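Long-range contact in dehydroquinate synthase (Thermus thermophilus, PDB 1UJN), which probably catalyses the conversion of DAHP to 3-dehydroquinate with loss of phosphate, the second step of chorismate biosynthesis, using NAD and a divalent metal ion: residues L156-F167 and L192-L203. Numbering follows the deposited sequence.
Sequences LRALKTLPLPTF and LTPQSPRLEAFL
Phe167 and Pro194 form the aromatic end of a mainly apolar contact that joins the connection out of the N-terminal domain's sheet, leading into helix 164-181, to the turns that lead into helix 199-216. It is a worked example of how a proline in a loop can pack against a ring in a helix. Pro194 CD stands 3.8 Å from the centroid of the Phe167 ring and only 8° off its normal, a CH-pi contact over the face, while Pro194 CG leans over CD2 of the same ring at 3.6 Å. With its CG anti to the backbone N (chi1 173°) and beside its own carbonyl carbon, Phe167 sets one face of the ring against Pro194. Leu199 CD2 meets the edge of that ring in its plane, 3.9 Å from CE2. Replacing Phe167 by an alanine would probably open a gap against Pro194 and leave Leu199 without its aromatic neighbour.

The proline is presented by a compact turn: Thr193 OG1 accepts from Gln195 N in an ST turn, and Ser196 OG accepts from Thr193 N at 2.7 Å. Pro194 CB also rests 3.7 Å from the carbonyl O of Leu159. Farther along, leucines take over. Leu159 and Leu203 meet tip to tip, CD1 to CD1 at 4.0 Å, and Leu156 runs past Leu203 in the opposite direction, its CD1 ending 3.6 Å from Glu200 CB. The Glu200 carboxylate is bound through OE1 to Met1 N and Gln2 NE2, at the start of strand 2-6. Helix 120-126 lies alongside the leucine cluster, touching Leu159 through Ile123 and Leu203 through Val124, and strand 151-155 runs directly into Leu156.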
loop_
_atom_site.group_PDB
_atom_site.type_symbol
_atom_site.label_atom_id
_atom_site.label_comp_id
_atom_site.label_asym_id
_atom_site.label_seq_id
_atom_site.Cartn_x
_atom_site.Cartn_y
_atom_site.Cartn_z
ATOM N N LEU A 156 18.888 -23.288 2.737
ATOM C CA LEU A 156 19.733 -23.439 3.913
ATOM C C LEU A 156 21.226 -23.279 3.616
ATOM O O LEU A 156 21.989 -22.864 4.482
ATOM C CB LEU A 156 19.446 -24.789 4.583
ATOM C CG LEU A 156 17.976 -24.944 5.003
ATOM C CD1 LEU A 156 17.751 -26.301 5.653
ATOM C CD2 LEU A 156 17.597 -23.824 5.966
ATOM N N ARG A 157 21.647 -23.589 2.395
ATOM C CA ARG A 157 23.055 -23.439 2.077
ATOM C C ARG A 157 23.480 -21.984 2.214
ATOM O O ARG A 157 24.650 -21.662 2.367
ATOM C CB ARG A 157 23.273 -23.913 0.639
ATOM C CG ARG A 157 24.740 -23.840 0.220
ATOM C CD ARG A 157 24.999 -24.579 -1.098
ATOM N NE ARG A 157 23.948 -24.278 -2.073
ATOM C CZ ARG A 157 24.115 -23.189 -2.846
ATOM N NH1 ARG A 157 25.197 -22.441 -2.713
ATOM N NH2 ARG A 157 23.184 -22.870 -3.750
ATOM N N ALA A 158 22.505 -21.077 2.206
ATOM C CA ALA A 158 22.792 -19.656 2.361
ATOM C C ALA A 158 23.064 -19.236 3.808
ATOM O O ALA A 158 23.689 -18.207 4.046
ATOM C CB ALA A 158 21.640 -18.831 1.785
ATOM N N LEU A 159 22.597 -20.029 4.769
ATOM C CA LEU A 159 22.790 -19.712 6.186
ATOM C C LEU A 159 24.198 -19.983 6.709
ATOM O O LEU A 159 24.556 -19.546 7.803
ATOM C CB LEU A 159 21.807 -20.509 7.044
ATOM C CG LEU A 159 20.311 -20.276 6.859
ATOM C CD1 LEU A 159 19.538 -21.258 7.727
ATOM C CD2 LEU A 159 19.972 -18.844 7.222
ATOM N N LYS A 160 24.994 -20.706 5.934
ATOM C CA LYS A 160 26.344 -21.053 6.357
ATOM C C LYS A 160 27.312 -19.877 6.472
ATOM O O LYS A 160 28.257 -19.924 7.257
ATOM C CB LYS A 160 26.894 -22.131 5.422
ATOM C CG LYS A 160 26.057 -23.410 5.475
ATOM C CD LYS A 160 26.558 -24.493 4.538
ATOM C CE LYS A 160 25.480 -25.547 4.322
ATOM N NZ LYS A 160 25.707 -26.360 3.092
ATOM N N THR A 161 27.076 -18.816 5.709
ATOM C CA THR A 161 27.949 -17.646 5.766
ATOM C C THR A 161 27.440 -16.624 6.778
ATOM O O THR A 161 28.036 -15.566 6.969
ATOM C CB THR A 161 28.042 -16.957 4.397
ATOM O OG1 THR A 161 28.807 -15.752 4.526
ATOM C CG2 THR A 161 26.648 -16.621 3.873
ATOM N N LEU A 162 26.336 -16.961 7.430
ATOM C CA LEU A 162 25.716 -16.077 8.407
ATOM C C LEU A 162 26.491 -16.015 9.723
ATOM O O LEU A 162 26.866 -17.046 10.276
ATOM C CB LEU A 162 24.284 -16.560 8.669
ATOM C CG LEU A 162 23.326 -15.660 9.448
ATOM C CD1 LEU A 162 23.111 -14.351 8.689
ATOM C CD2 LEU A 162 22.005 -16.386 9.646
ATOM N N PRO A 163 26.754 -14.797 10.234
ATOM C CA PRO A 163 27.483 -14.660 11.499
ATOM C C PRO A 163 26.733 -15.458 12.565
ATOM O O PRO A 163 25.506 -15.436 12.602
ATOM C CB PRO A 163 27.437 -13.160 11.757
ATOM C CG PRO A 163 27.498 -12.597 10.365
ATOM C CD PRO A 163 26.520 -13.478 9.619
ATOM N N LEU A 164 27.460 -16.166 13.423
ATOM C CA LEU A 164 26.816 -16.976 14.449
ATOM C C LEU A 164 25.812 -16.217 15.327
ATOM O O LEU A 164 24.721 -16.721 15.598
ATOM C CB LEU A 164 27.872 -17.650 15.331
ATOM C CG LEU A 164 27.359 -18.616 16.401
ATOM C CD1 LEU A 164 26.614 -19.777 15.755
ATOM C CD2 LEU A 164 28.541 -19.129 17.216
ATOM N N PRO A 165 26.163 -15.002 15.784
ATOM C CA PRO A 165 25.226 -14.250 16.629
ATOM C C PRO A 165 23.896 -13.980 15.929
ATOM O O PRO A 165 22.831 -14.068 16.544
ATOM C CB PRO A 165 25.993 -12.965 16.933
ATOM C CG PRO A 165 27.430 -13.431 16.929
ATOM C CD PRO A 165 27.464 -14.310 15.703
ATOM N N THR A 166 23.972 -13.653 14.642
ATOM C CA THR A 166 22.791 -13.375 13.832
ATOM C C THR A 166 22.023 -14.675 13.627
ATOM O O THR A 166 20.791 -14.693 13.646
ATOM C CB THR A 166 23.188 -12.800 12.461
ATOM O OG1 THR A 166 23.976 -11.618 12.653
ATOM C CG2 THR A 166 21.947 -12.441 11.649
ATOM N N PHE A 167 22.758 -15.765 13.426
ATOM C CA PHE A 167 22.144 -17.075 13.245
ATOM C C PHE A 167 21.315 -17.409 14.481
ATOM O O PHE A 167 20.180 -17.868 14.381
ATOM C CB PHE A 167 23.233 -18.139 13.039
ATOM C CG PHE A 167 22.711 -19.549 13.019
ATOM C CD1 PHE A 167 22.776 -20.346 14.157
ATOM C CD2 PHE A 167 22.147 -20.079 11.863
ATOM C CE1 PHE A 167 22.288 -21.649 14.143
ATOM C CE2 PHE A 167 21.655 -21.383 11.837
ATOM C CZ PHE A 167 21.725 -22.170 12.977
ATOM N N LEU A 192 22.093 -26.499 17.945
ATOM C CA LEU A 192 21.924 -25.993 16.590
ATOM C C LEU A 192 23.018 -25.076 16.059
ATOM O O LEU A 192 23.483 -24.171 16.749
ATOM C CB LEU A 192 20.571 -25.280 16.473
ATOM C CG LEU A 192 19.315 -26.141 16.657
ATOM C CD1 LEU A 192 18.080 -25.247 16.621
ATOM C CD2 LEU A 192 19.244 -27.197 15.560
ATOM N N THR A 193 23.414 -25.324 14.816
ATOM C CA THR A 193 24.417 -24.525 14.125
ATOM C C THR A 193 24.028 -24.566 12.652
ATOM O O THR A 193 23.214 -25.396 12.244
ATOM C CB THR A 193 25.849 -25.105 14.267
ATOM O OG1 THR A 193 26.003 -26.226 13.388
ATOM C CG2 THR A 193 26.116 -25.541 15.703
ATOM N N PRO A 194 24.597 -23.668 11.833
ATOM C CA PRO A 194 24.269 -23.654 10.406
ATOM C C PRO A 194 24.455 -25.017 9.746
ATOM O O PRO A 194 23.845 -25.300 8.716
ATOM C CB PRO A 194 25.222 -22.603 9.848
ATOM C CG PRO A 194 25.327 -21.629 10.986
ATOM C CD PRO A 194 25.489 -22.546 12.177
ATOM N N GLN A 195 25.296 -25.858 10.345
ATOM C CA GLN A 195 25.562 -27.189 9.803
ATOM C C GLN A 195 24.704 -28.309 10.396
ATOM O O GLN A 195 24.608 -29.389 9.811
ATOM C CB GLN A 195 27.045 -27.546 9.972
ATOM C CG GLN A 195 27.987 -26.748 9.076
ATOM C CD GLN A 195 28.170 -25.315 9.537
ATOM O OE1 GLN A 195 27.886 -24.980 10.692
ATOM N NE2 GLN A 195 28.632 -24.456 8.635
ATOM N N SER A 196 24.085 -28.058 11.548
ATOM C CA SER A 196 23.248 -29.068 12.198
ATOM C C SER A 196 22.331 -29.765 11.203
ATOM O O SER A 196 21.485 -29.133 10.576
ATOM C CB SER A 196 22.404 -28.435 13.308
ATOM O OG SER A 196 23.210 -27.993 14.387
ATOM N N PRO A 197 22.484 -31.089 11.045
ATOM C CA PRO A 197 21.635 -31.823 10.103
ATOM C C PRO A 197 20.149 -31.785 10.461
ATOM O O PRO A 197 19.296 -32.007 9.606
ATOM C CB PRO A 197 22.216 -33.238 10.143
ATOM C CG PRO A 197 22.761 -33.340 11.531
ATOM C CD PRO A 197 23.430 -31.997 11.719
ATOM N N ARG A 198 19.841 -31.492 11.722
ATOM C CA ARG A 198 18.450 -31.435 12.157
ATOM C C ARG A 198 17.877 -30.018 12.047
ATOM O O ARG A 198 16.720 -29.778 12.395
ATOM C CB ARG A 198 18.326 -31.935 13.601
ATOM C CG ARG A 198 18.732 -30.932 14.672
ATOM C CD ARG A 198 18.692 -31.582 16.049
ATOM N NE ARG A 198 18.788 -30.617 17.142
ATOM C CZ ARG A 198 17.773 -29.881 17.584
ATOM N NH1 ARG A 198 16.570 -29.992 17.029
ATOM N NH2 ARG A 198 17.957 -29.040 18.590
ATOM N N LEU A 199 18.685 -29.086 11.549
ATOM C CA LEU A 199 18.245 -27.698 11.413
ATOM C C LEU A 199 17.023 -27.542 10.510
ATOM O O LEU A 199 16.075 -26.836 10.856
ATOM C CB LEU A 199 19.381 -26.822 10.878
ATOM C CG LEU A 199 19.029 -25.336 10.707
ATOM C CD1 LEU A 199 18.661 -24.739 12.053
ATOM C CD2 LEU A 199 20.213 -24.583 10.104
ATOM N N GLU A 200 17.041 -28.195 9.351
ATOM C CA GLU A 200 15.915 -28.091 8.424
ATOM C C GLU A 200 14.578 -28.385 9.100
ATOM O O GLU A 200 13.636 -27.600 8.992
ATOM C CB GLU A 200 16.113 -29.038 7.230
ATOM C CG GLU A 200 14.871 -29.217 6.371
ATOM C CD GLU A 200 15.105 -30.096 5.152
ATOM O OE1 GLU A 200 14.154 -30.783 4.726
ATOM O OE2 GLU A 200 16.228 -30.090 4.608
ATOM N N ALA A 201 14.495 -29.514 9.799
ATOM C CA ALA A 201 13.262 -29.896 10.484
ATOM C C ALA A 201 12.895 -28.902 11.587
ATOM O O ALA A 201 11.712 -28.623 11.817
ATOM C CB ALA A 201 13.407 -31.303 11.071
ATOM N N PHE A 202 13.905 -28.377 12.274
ATOM C CA PHE A 202 13.670 -27.415 13.345
ATOM C C PHE A 202 13.065 -26.130 12.774
ATOM O O PHE A 202 12.076 -25.614 13.295
ATOM C CB PHE A 202 14.978 -27.074 14.065
ATOM C CG PHE A 202 14.807 -26.090 15.192
ATOM C CD1 PHE A 202 14.545 -26.530 16.485
ATOM C CD2 PHE A 202 14.867 -24.721 14.947
ATOM C CE1 PHE A 202 14.342 -25.622 17.524
ATOM C CE2 PHE A 202 14.664 -23.803 15.978
ATOM C CZ PHE A 202 14.401 -24.252 17.268
ATOM N N LEU A 203 13.664 -25.610 11.709
ATOM C CA LEU A 203 13.158 -24.377 11.099
ATOM C C LEU A 203 11.755 -24.546 10.533
ATOM O O LEU A 203 10.904 -23.657 10.674
ATOM C CB LEU A 203 14.124 -23.881 10.015
ATOM C CG LEU A 203 15.442 -23.304 10.557
ATOM C CD1 LEU A 203 16.368 -22.944 9.411
ATOM C CD2 LEU A 203 15.159 -22.076 11.414
#